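Local coordinates for VAO-type flavoprotein oxidase VAO615 (Myceliophthora thermophila, PDB 6F72) that probably acts as a secreted oxidoreductase whose bicovalently attached FAD, once reduced, reacts rapidly with molecular oxygen, although its substrate is still unknown, at residues A35-S40 and Y123-V128; R41-L46 and G52-T57; V257-R262 and S550-K555. All coordinates share one frame; numbering follows the deposited sequence.

Interaction 1: A35-S40 and Y123-V128; sequences AAWPSS and YPSYVV
W37 reaches across to S125 and Y126 with the far rim of its indole, and following the side chain outward shows how one residue can make apolar and polar contacts at once. From CB, which points toward the other segment, the chain continues to CG in a position opposite the backbone N (chi1 -176°), and this extended setting carries the six-membered ring to S125 and Y126. Over one face of the indole lies the adjacent proline, with P38 CD 3.4 Å above the ring plane and displaced toward the rim. On the five-membered ring, W37 NE1 donates to a water 2.9 Å away that lies in the indole plane. The same water is 2.8 Å from Y126 OH and lies in the plane of the phenol as well, so it links the two aromatic residues. Further along, W37 CZ2 approaches the rim of the phenol at Y126 CE2, 4.0 Å away. The outermost atom, W37 CH2, meets both side-chain atoms of the serine, standing 3.5 Å from S125 OG and 3.6 Å from S125 CB. W43 adds a third ring, stacking on Y126 and meeting W37 with the planes at about 40°. The contact between the loop before helix 40-49 and the entry to strand 126-129 is therefore mainly van der Waals in character, while a shared water accepts the indole N-H and also bonds to Y126 OH.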
loop_
_atom_site.group_PDB
_atom_site.type_symbol
_atom_site.label_atom_id
_atom_site.label_comp_id
_atom_site.label_asym_id
_atom_site.label_seq_id
_atom_site.Cartn_x
_atom_site.Cartn_y
_atom_site.Cartn_z
ATOM N N ALA A 35 30.143 -9.331 17.600
ATOM C CA ALA A 35 31.012 -10.504 17.597
ATOM C C ALA A 35 30.319 -11.696 16.920
ATOM O O ALA A 35 30.966 -12.463 16.208
ATOM C CB ALA A 35 31.435 -10.852 19.013
ATOM N N ALA A 36 29.001 -11.811 17.109
ATOM C CA ALA A 36 28.204 -12.912 16.559
ATOM C C ALA A 36 27.615 -12.684 15.149
ATOM O O ALA A 36 26.937 -13.576 14.625
ATOM C CB ALA A 36 27.113 -13.318 17.543
ATOM N N TRP A 37 27.870 -11.514 14.543
ATOM C CA TRP A 37 27.526 -11.272 13.127
ATOM C C TRP A 37 28.213 -12.333 12.257
ATOM O O TRP A 37 29.380 -12.647 12.500
ATOM C CB TRP A 37 27.968 -9.877 12.686
ATOM C CG TRP A 37 27.579 -9.504 11.268
ATOM C CD1 TRP A 37 28.407 -9.421 10.185
ATOM C CD2 TRP A 37 26.269 -9.160 10.794
ATOM N NE1 TRP A 37 27.696 -9.047 9.065
ATOM C CE2 TRP A 37 26.383 -8.880 9.410
ATOM C CE3 TRP A 37 25.003 -9.069 11.403
ATOM C CZ2 TRP A 37 25.280 -8.510 8.622
ATOM C CZ3 TRP A 37 23.903 -8.693 10.618
ATOM C CH2 TRP A 37 24.055 -8.420 9.243
ATOM N N PRO A 38 27.489 -12.912 11.268
ATOM C CA PRO A 38 28.091 -13.984 10.477
ATOM C C PRO A 38 29.324 -13.511 9.703
ATOM O O PRO A 38 29.300 -12.425 9.122
ATOM C CB PRO A 38 26.962 -14.392 9.516
ATOM C CG PRO A 38 25.705 -13.955 10.180
ATOM C CD PRO A 38 26.077 -12.688 10.888
ATOM N N SER A 39 30.388 -14.322 9.725
ATOM C CA SER A 39 31.610 -14.098 8.925
ATOM C C SER A 39 31.312 -13.973 7.424
ATOM O O SER A 39 30.245 -14.361 6.969
ATOM C CB SER A 39 32.623 -15.229 9.164
ATOM O OG SER A 39 32.157 -16.459 8.631
ATOM N N SER A 40 32.258 -13.445 6.647
ATOM C CA SER A 40 32.050 -13.333 5.194
ATOM C C SER A 40 32.057 -14.712 4.530
ATOM O O SER A 40 31.500 -14.887 3.443
ATOM C CB SER A 40 33.058 -12.391 4.560
ATOM O OG SER A 40 34.305 -12.561 5.179
ATOM N N TYR A 123 18.371 0.314 6.045
ATOM C CA TYR A 123 18.447 -0.632 4.939
ATOM C C TYR A 123 19.002 -1.958 5.445
ATOM O O TYR A 123 19.826 -1.950 6.369
ATOM C CB TYR A 123 19.337 -0.058 3.827
ATOM C CG TYR A 123 18.635 0.925 2.916
ATOM C CD1 TYR A 123 17.430 1.536 3.293
ATOM C CD2 TYR A 123 19.190 1.264 1.684
ATOM C CE1 TYR A 123 16.794 2.440 2.461
ATOM C CE2 TYR A 123 18.560 2.170 0.842
ATOM C CZ TYR A 123 17.361 2.746 1.237
ATOM O OH TYR A 123 16.722 3.629 0.405
ATOM N N PRO A 124 18.539 -3.097 4.869
ATOM C CA PRO A 124 19.081 -4.416 5.241
ATOM C C PRO A 124 20.553 -4.536 4.819
ATOM O O PRO A 124 20.945 -3.904 3.847
ATOM C CB PRO A 124 18.238 -5.390 4.394
ATOM C CG PRO A 124 17.888 -4.598 3.174
ATOM C CD PRO A 124 17.664 -3.189 3.681
ATOM N N SER A 125 21.338 -5.346 5.533
ATOM C CA SER A 125 22.737 -5.620 5.182
ATOM C C SER A 125 22.915 -6.457 3.908
ATOM O O SER A 125 23.817 -6.196 3.105
ATOM C CB SER A 125 23.421 -6.338 6.334
ATOM O OG SER A 125 23.511 -5.507 7.464
ATOM N N TYR A 126 22.080 -7.488 3.757
ATOM C CA TYR A 126 22.126 -8.412 2.611
ATOM C C TYR A 126 20.725 -8.681 2.077
ATOM O O TYR A 126 19.746 -8.691 2.838
ATOM C CB TYR A 126 22.776 -9.744 2.997
ATOM C CG TYR A 126 24.257 -9.648 3.260
ATOM C CD1 TYR A 126 25.187 -9.798 2.219
ATOM C CD2 TYR A 126 24.736 -9.409 4.554
ATOM C CE1 TYR A 126 26.556 -9.702 2.465
ATOM C CE2 TYR A 126 26.091 -9.303 4.810
ATOM C CZ TYR A 126 26.998 -9.462 3.771
ATOM O OH TYR A 126 28.341 -9.359 4.060
ATOM N N VAL A 127 20.653 -8.913 0.767
ATOM C CA VAL A 127 19.387 -9.054 0.045
ATOM C C VAL A 127 19.378 -10.400 -0.693
ATOM O O VAL A 127 20.256 -10.661 -1.536
ATOM C CB VAL A 127 19.197 -7.882 -0.960
ATOM C CG1 VAL A 127 17.959 -8.078 -1.824
ATOM C CG2 VAL A 127 19.164 -6.527 -0.250
ATOM N N VAL A 128 18.401 -11.251 -0.370
ATOM C CA VAL A 128 18.209 -12.535 -1.088
ATOM C C VAL A 128 17.367 -12.277 -2.334
ATOM O O VAL A 128 16.176 -11.967 -2.226
ATOM C CB VAL A 128 17.547 -13.625 -0.213
ATOM C CG1 VAL A 128 17.384 -14.928 -1.003
ATOM C CG2 VAL A 128 18.365 -13.876 1.039
HETATM O O HOH W 1 29.152 -8.514 6.560
#

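Interaction 2: R41-L46 and G52-T57; sequences RDWAKL and GHLIAT. With NAG (2-acetamido-2-deoxy-beta-D-glucopyranose), chain B; NAG (2-acetamido-2-deoxy-beta-D-glucopyranose), chain D.
H53 NE2 lies 2.6 Å from O6 of the chain D N-acetylglucosamine, part of an N-linked glycan of the protein itself, in a nearly straight hydrogen bond (174°), with the sugar oxygen at the edge of the imidazole and either partner a possible donor. The other ring nitrogen, H53 ND1, bonds to the backbone oxygen of L50, so both nitrogens are engaged and the ring's rotation is restrained. A sugar of another N-linked glycan, chain B, sits beside the same strand, where its N2 makes a weak bond of 3.2 Å to L54 O.

While this backbone is in touch with carbohydrate, the side chain of L54 points toward helix 40-49 and is buried against it. Its CG is turned opposite the backbone N (chi1 -165°), which lets the two methyl groups divide between two helix residues. L54 CD2 rests 3.5 Å from the carbonyl oxygen W43 O and 3.8 Å from W43 CE3 on the indole. L54 CD1 meets L46 CD2 at 3.8 Å, and in both pairs the side chains run at about a right angle to each other. Because W43 and L46 are one helical turn apart, the leucine bridges successive turns.

L169 and F142 extend the apolar cluster. The arrangement is a helix packed on a small mixed sheet, consistent with the alpha/beta FAD-binding domain of the VAO fold.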
loop_
_atom_site.group_PDB
_atom_site.type_symbol
_atom_site.label_atom_id
_atom_site.label_comp_id
_atom_site.label_asym_id
_atom_site.label_seq_id
_atom_site.Cartn_x
_atom_site.Cartn_y
_atom_site.Cartn_z
ATOM N N ARG A 41 32.674 -15.670 5.226
ATOM C CA ARG A 41 32.660 -17.085 4.883
ATOM C C ARG A 41 31.260 -17.676 5.109
ATOM O O ARG A 41 30.777 -18.451 4.277
ATOM C CB ARG A 41 33.719 -17.831 5.706
ATOM C CG ARG A 41 33.947 -19.276 5.295
ATOM C CD ARG A 41 35.215 -19.840 5.915
ATOM N NE ARG A 41 36.373 -19.657 5.044
ATOM C CZ ARG A 41 37.626 -19.960 5.368
ATOM N NH1 ARG A 41 37.925 -20.472 6.558
ATOM N NH2 ARG A 41 38.595 -19.743 4.492
ATOM N N ASP A 42 30.619 -17.303 6.224
ATOM C CA ASP A 42 29.221 -17.658 6.471
ATOM C C ASP A 42 28.336 -17.110 5.358
ATOM O O ASP A 42 27.528 -17.845 4.784
ATOM C CB ASP A 42 28.739 -17.138 7.828
ATOM C CG ASP A 42 29.308 -17.911 9.005
ATOM O OD1 ASP A 42 29.509 -19.143 8.895
ATOM O OD2 ASP A 42 29.532 -17.275 10.062
ATOM N N TRP A 43 28.515 -15.829 5.037
ATOM C CA TRP A 43 27.762 -15.183 3.961
ATOM C C TRP A 43 28.012 -15.842 2.587
ATOM O O TRP A 43 27.050 -16.132 1.857
ATOM C CB TRP A 43 27.998 -13.657 3.956
ATOM C CG TRP A 43 27.405 -12.963 5.188
ATOM C CD1 TRP A 43 28.094 -12.402 6.234
ATOM C CD2 TRP A 43 26.009 -12.789 5.494
ATOM N NE1 TRP A 43 27.221 -11.887 7.164
ATOM C CE2 TRP A 43 25.936 -12.108 6.741
ATOM C CE3 TRP A 43 24.819 -13.121 4.831
ATOM C CZ2 TRP A 43 24.721 -11.764 7.339
ATOM C CZ3 TRP A 43 23.589 -12.774 5.438
ATOM C CH2 TRP A 43 23.560 -12.102 6.680
ATOM N N ALA A 44 29.284 -16.119 2.270
ATOM C CA ALA A 44 29.649 -16.841 1.042
ATOM C C ALA A 44 28.969 -18.221 0.939
ATOM O O ALA A 44 28.486 -18.594 -0.125
ATOM C CB ALA A 44 31.164 -16.978 0.917
ATOM N N LYS A 45 28.936 -18.949 2.053
ATOM C CA LYS A 45 28.309 -20.270 2.154
ATOM C C LYS A 45 26.790 -20.191 1.881
ATOM O O LYS A 45 26.237 -21.057 1.190
ATOM C CB LYS A 45 28.641 -20.879 3.530
ATOM C CG LYS A 45 27.873 -22.123 3.971
ATOM C CD LYS A 45 27.626 -22.081 5.479
ATOM C CE LYS A 45 26.352 -21.303 5.830
ATOM N NZ LYS A 45 26.417 -20.558 7.127
ATOM N N LEU A 46 26.135 -19.149 2.407
ATOM C CA LEU A 46 24.742 -18.854 2.055
ATOM C C LEU A 46 24.628 -18.507 0.570
ATOM O O LEU A 46 23.739 -19.013 -0.121
ATOM C CB LEU A 46 24.134 -17.737 2.934
ATOM C CG LEU A 46 22.717 -17.227 2.590
ATOM C CD1 LEU A 46 21.646 -18.311 2.689
ATOM C CD2 LEU A 46 22.326 -16.018 3.422
ATOM N N GLY A 52 24.434 -17.936 -6.081
ATOM C CA GLY A 52 24.906 -16.573 -6.362
ATOM C C GLY A 52 23.909 -15.426 -6.185
ATOM O O GLY A 52 24.186 -14.295 -6.598
ATOM N N HIS A 53 22.767 -15.700 -5.550
ATOM C CA HIS A 53 21.667 -14.724 -5.434
ATOM C C HIS A 53 21.630 -13.900 -4.134
ATOM O O HIS A 53 20.621 -13.232 -3.838
ATOM C CB HIS A 53 20.308 -15.398 -5.731
ATOM C CG HIS A 53 20.100 -15.702 -7.184
ATOM N ND1 HIS A 53 20.583 -16.848 -7.782
ATOM C CD2 HIS A 53 19.488 -14.994 -8.165
ATOM C CE1 HIS A 53 20.269 -16.837 -9.065
ATOM N NE2 HIS A 53 19.603 -15.725 -9.323
ATOM N N LEU A 54 22.715 -13.947 -3.363
ATOM C CA LEU A 54 22.934 -12.985 -2.276
ATOM C C LEU A 54 23.556 -11.699 -2.821
ATOM O O LEU A 54 24.482 -11.746 -3.648
ATOM C CB LEU A 54 23.817 -13.573 -1.164
ATOM C CG LEU A 54 23.874 -12.875 0.202
ATOM C CD1 LEU A 54 22.577 -13.115 0.982
ATOM C CD2 LEU A 54 25.077 -13.345 1.005
ATOM N N ILE A 55 23.014 -10.569 -2.370
ATOM C CA ILE A 55 23.490 -9.229 -2.719
ATOM C C ILE A 55 23.883 -8.510 -1.416
ATOM O O ILE A 55 23.133 -8.540 -0.450
ATOM C CB ILE A 55 22.411 -8.408 -3.490
ATOM C CG1 ILE A 55 21.933 -9.145 -4.748
ATOM C CG2 ILE A 55 22.929 -7.014 -3.863
ATOM C CD1 ILE A 55 20.936 -8.369 -5.590
ATOM N N ALA A 56 25.072 -7.913 -1.381
ATOM C CA ALA A 56 25.439 -6.945 -0.335
ATOM C C ALA A 56 24.760 -5.629 -0.709
ATOM O O ALA A 56 24.909 -5.150 -1.840
ATOM C CB ALA A 56 26.954 -6.759 -0.246
ATOM N N THR A 57 23.988 -5.065 0.216
ATOM C CA THR A 57 23.265 -3.837 -0.070
ATOM C C THR A 57 24.235 -2.686 -0.374
ATOM O O THR A 57 25.184 -2.426 0.367
ATOM C CB THR A 57 22.320 -3.440 1.082
ATOM O OG1 THR A 57 21.460 -4.540 1.391
ATOM C CG2 THR A 57 21.487 -2.223 0.712
HETATM C C1 NAG B . 27.488 -13.923 -4.479
HETATM C C2 NAG B . 28.166 -12.540 -4.496
HETATM C C3 NAG B . 27.879 -11.841 -5.822
HETATM C C4 NAG B . 28.346 -12.671 -7.024
HETATM C C5 NAG B . 27.901 -14.149 -6.959
HETATM C C6 NAG B . 28.910 -15.037 -7.687
HETATM C C7 NAG B . 28.190 -11.768 -2.131
HETATM C C8 NAG B . 27.534 -10.828 -1.162
HETATM N N2 NAG B . 27.709 -11.721 -3.380
HETATM O O3 NAG B . 28.540 -10.575 -5.841
HETATM O O4 NAG B . 27.890 -12.050 -8.245
HETATM O O5 NAG B . 27.807 -14.718 -5.636
HETATM O O6 NAG B . 28.742 -14.926 -9.103
HETATM O O7 NAG B . 29.088 -12.517 -1.772
HETATM C C1 NAG D . 18.218 -11.270 -9.622
HETATM C C2 NAG D . 19.001 -10.355 -10.581
HETATM C C3 NAG D . 18.385 -10.408 -11.981
HETATM C C4 NAG D . 18.306 -11.845 -12.520
HETATM C C5 NAG D . 17.514 -12.685 -11.511
HETATM C C6 NAG D . 17.399 -14.158 -11.912
HETATM C C7 NAG D . 20.019 -8.451 -9.369
HETATM C C8 NAG D . 19.857 -6.995 -9.046
HETATM N N2 NAG D . 19.052 -8.968 -10.134
HETATM O O3 NAG D . 19.116 -9.565 -12.879
HETATM O O4 NAG D . 17.614 -11.855 -13.776
HETATM O O5 NAG D . 18.100 -12.591 -10.198
HETATM O O6 NAG D . 18.613 -14.860 -11.612
HETATM O O7 NAG D . 20.966 -9.098 -8.942
#

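Interaction 3: V257-R262 and S550-K555; sequences VTADGR and SVFYVK
A259, F552 and V551 carry this buried contact, and all three aim their CB toward the opposite segment. The alanine methyl is the meeting point: A259 CB touches V551 CG1 at 3.6 Å and F552 CE2 at 3.7 Å, so it rests against two consecutive residues at once. The phenylalanine also reaches the main chain, with F552 CE2 3.6 Å from A259 N. Its CG stands opposite its own carbonyl carbon (chi1 -53°), which sends the ring out to the turn, and V551 CG2 lies over one of its faces. V551 itself has a nearly eclipsed first torsion (chi1 -6°), strained if correctly modelled, which sets CG1 against the alanine.

The alanine is presented by a type I turn running from T258 to G261, closed by the G261 N to T258 O bond of 2.7 Å. D260 OD1 is shared by two donors: T258 OG1, in a bond so short that its exact length is doubtful, and R262 NE at 2.9 Å, which donates to the syn lone pair of D260 OD1 near the guanidinium plane, as part of a salt bridge. This polar network holds the hairpin's shape while the A259 methyl makes the apolar contact. Across the contact, D547 receives the backbone N-H groups of both V551 and F552.

Around it, L140 of helix 133-146, V288 of strand 288-298, and I150 and I152 of strand 150-153 pack against F552, wedging it between the hairpin joining strands 251-257 and 263-266 and the sheet that contains 150-153; V554, farther along, touches the FAD.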
loop_
_atom_site.group_PDB
_atom_site.type_symbol
_atom_site.label_atom_id
_atom_site.label_comp_id
_atom_site.label_asym_id
_atom_site.label_seq_id
_atom_site.Cartn_x
_atom_site.Cartn_y
_atom_site.Cartn_z
ATOM N N VAL A 257 5.828 -19.912 1.755
ATOM C CA VAL A 257 6.774 -20.621 2.609
ATOM C C VAL A 257 6.586 -20.090 4.032
ATOM O O VAL A 257 6.634 -18.878 4.283
ATOM C CB VAL A 257 8.245 -20.435 2.168
ATOM C CG1 VAL A 257 9.174 -21.240 3.065
ATOM C CG2 VAL A 257 8.438 -20.852 0.716
ATOM N N THR A 258 6.383 -21.013 4.957
ATOM C CA THR A 258 6.218 -20.686 6.364
ATOM C C THR A 258 7.580 -20.558 7.022
ATOM O O THR A 258 8.601 -20.967 6.433
ATOM C CB THR A 258 5.399 -21.777 7.076
ATOM O OG1 THR A 258 6.037 -23.043 6.869
ATOM C CG2 THR A 258 4.024 -21.840 6.489
ATOM N N ALA A 259 7.589 -20.008 8.237
ATOM C CA ALA A 259 8.799 -19.787 9.040
ATOM C C ALA A 259 9.688 -21.017 9.172
ATOM O O ALA A 259 10.916 -20.905 9.079
ATOM C CB ALA A 259 8.438 -19.250 10.414
ATOM N N ASP A 260 9.072 -22.188 9.353
ATOM C CA ASP A 260 9.826 -23.439 9.447
ATOM C C ASP A 260 10.219 -24.014 8.074
ATOM O O ASP A 260 10.795 -25.097 7.998
ATOM C CB ASP A 260 9.058 -24.467 10.292
ATOM C CG ASP A 260 7.801 -24.970 9.616
ATOM O OD1 ASP A 260 7.313 -24.344 8.648
ATOM O OD2 ASP A 260 7.287 -26.015 10.058
ATOM N N GLY A 261 9.905 -23.288 7.000
ATOM C CA GLY A 261 10.347 -23.651 5.653
ATOM C C GLY A 261 9.419 -24.564 4.875
ATOM O O GLY A 261 9.817 -25.092 3.841
ATOM N N ARG A 262 8.188 -24.759 5.359
ATOM C CA ARG A 262 7.200 -25.574 4.638
ATOM C C ARG A 262 6.612 -24.769 3.479
ATOM O O ARG A 262 6.112 -23.650 3.676
ATOM C CB ARG A 262 6.080 -26.061 5.564
ATOM C CG ARG A 262 6.443 -27.169 6.546
ATOM C CD ARG A 262 5.301 -27.401 7.533
ATOM N NE ARG A 262 5.112 -26.230 8.403
ATOM C CZ ARG A 262 3.958 -25.834 8.954
ATOM N NH1 ARG A 262 2.826 -26.500 8.748
ATOM N NH2 ARG A 262 3.935 -24.752 9.719
ATOM N N SER A 550 8.202 -16.397 16.171
ATOM C CA SER A 550 8.156 -15.010 15.698
ATOM C C SER A 550 9.381 -14.654 14.854
ATOM O O SER A 550 10.102 -13.685 15.145
ATOM C CB SER A 550 7.942 -14.027 16.869
ATOM O OG SER A 550 6.841 -14.428 17.684
ATOM N N VAL A 551 9.633 -15.458 13.823
ATOM C CA VAL A 551 10.701 -15.130 12.873
ATOM C C VAL A 551 10.308 -13.945 11.999
ATOM O O VAL A 551 11.175 -13.184 11.576
ATOM C CB VAL A 551 11.344 -16.353 12.094
ATOM C CG1 VAL A 551 10.844 -17.710 12.559
ATOM C CG2 VAL A 551 11.347 -16.188 10.565
ATOM N N PHE A 552 9.009 -13.768 11.763
ATOM C CA PHE A 552 8.569 -12.629 10.985
ATOM C C PHE A 552 8.134 -11.474 11.881
ATOM O O PHE A 552 7.284 -11.632 12.751
ATOM C CB PHE A 552 7.502 -13.010 9.969
ATOM C CG PHE A 552 7.894 -14.164 9.079
ATOM C CD1 PHE A 552 9.007 -14.083 8.251
ATOM C CD2 PHE A 552 7.132 -15.340 9.070
ATOM C CE1 PHE A 552 9.366 -15.152 7.437
ATOM C CE2 PHE A 552 7.477 -16.411 8.251
ATOM C CZ PHE A 552 8.599 -16.315 7.429
ATOM N N TYR A 553 8.774 -10.326 11.686
ATOM C CA TYR A 553 8.420 -9.109 12.409
ATOM C C TYR A 553 8.192 -7.967 11.426
ATOM O O TYR A 553 9.023 -7.717 10.547
ATOM C CB TYR A 553 9.522 -8.735 13.418
ATOM C CG TYR A 553 9.401 -7.297 13.891
ATOM C CD1 TYR A 553 8.582 -6.968 14.974
ATOM C CD2 TYR A 553 10.053 -6.261 13.213
ATOM C CE1 TYR A 553 8.444 -5.649 15.389
ATOM C CE2 TYR A 553 9.927 -4.937 13.620
ATOM C CZ TYR A 553 9.113 -4.644 14.706
ATOM O OH TYR A 553 8.979 -3.349 15.108
ATOM N N VAL A 554 7.080 -7.259 11.594
ATOM C CA VAL A 554 6.878 -5.946 10.970
ATOM C C VAL A 554 6.290 -5.018 12.033
ATOM O O VAL A 554 5.483 -5.465 12.863
ATOM C CB VAL A 554 5.974 -5.981 9.696
ATOM C CG1 VAL A 554 6.670 -6.642 8.504
ATOM C CG2 VAL A 554 4.638 -6.673 9.960
ATOM N N LYS A 555 6.670 -3.743 11.999
ATOM C CA LYS A 555 6.116 -2.720 12.885
ATOM C C LYS A 555 4.620 -2.613 12.601
ATOM O O LYS A 555 4.209 -2.568 11.432
ATOM C CB LYS A 555 6.808 -1.361 12.680
ATOM C CG LYS A 555 6.373 -0.250 13.651
ATOM C CD LYS A 555 6.878 -0.520 15.071
ATOM C CE LYS A 555 6.513 0.578 16.066
ATOM N NZ LYS A 555 7.088 1.887 15.657
#

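How the interactions relate
Interactions 1 and 2 are close neighbours, their centres about 8 Å apart, with interaction 2 nested inside the loop that interaction 1 closes. They share a mixed sheet in which strands 54-56 and 126-129 pair directly, and P124 O and T57 OG1 add a probable hydrogen bond of 2.6 Å. Interaction 3 comes later, centred about 18 Å from the centre of interaction 1 and 20 Å from that of interaction 2. Helix 133-146 meets all three, and F552 packs on strand 150-153 at the sheet's other edge. Interaction 1 joins the N-terminal segment to the FAD-binding region, interaction 3 joins that region to the berberine-like one, and interaction 2 packs helix 40-49 on strand 54-56.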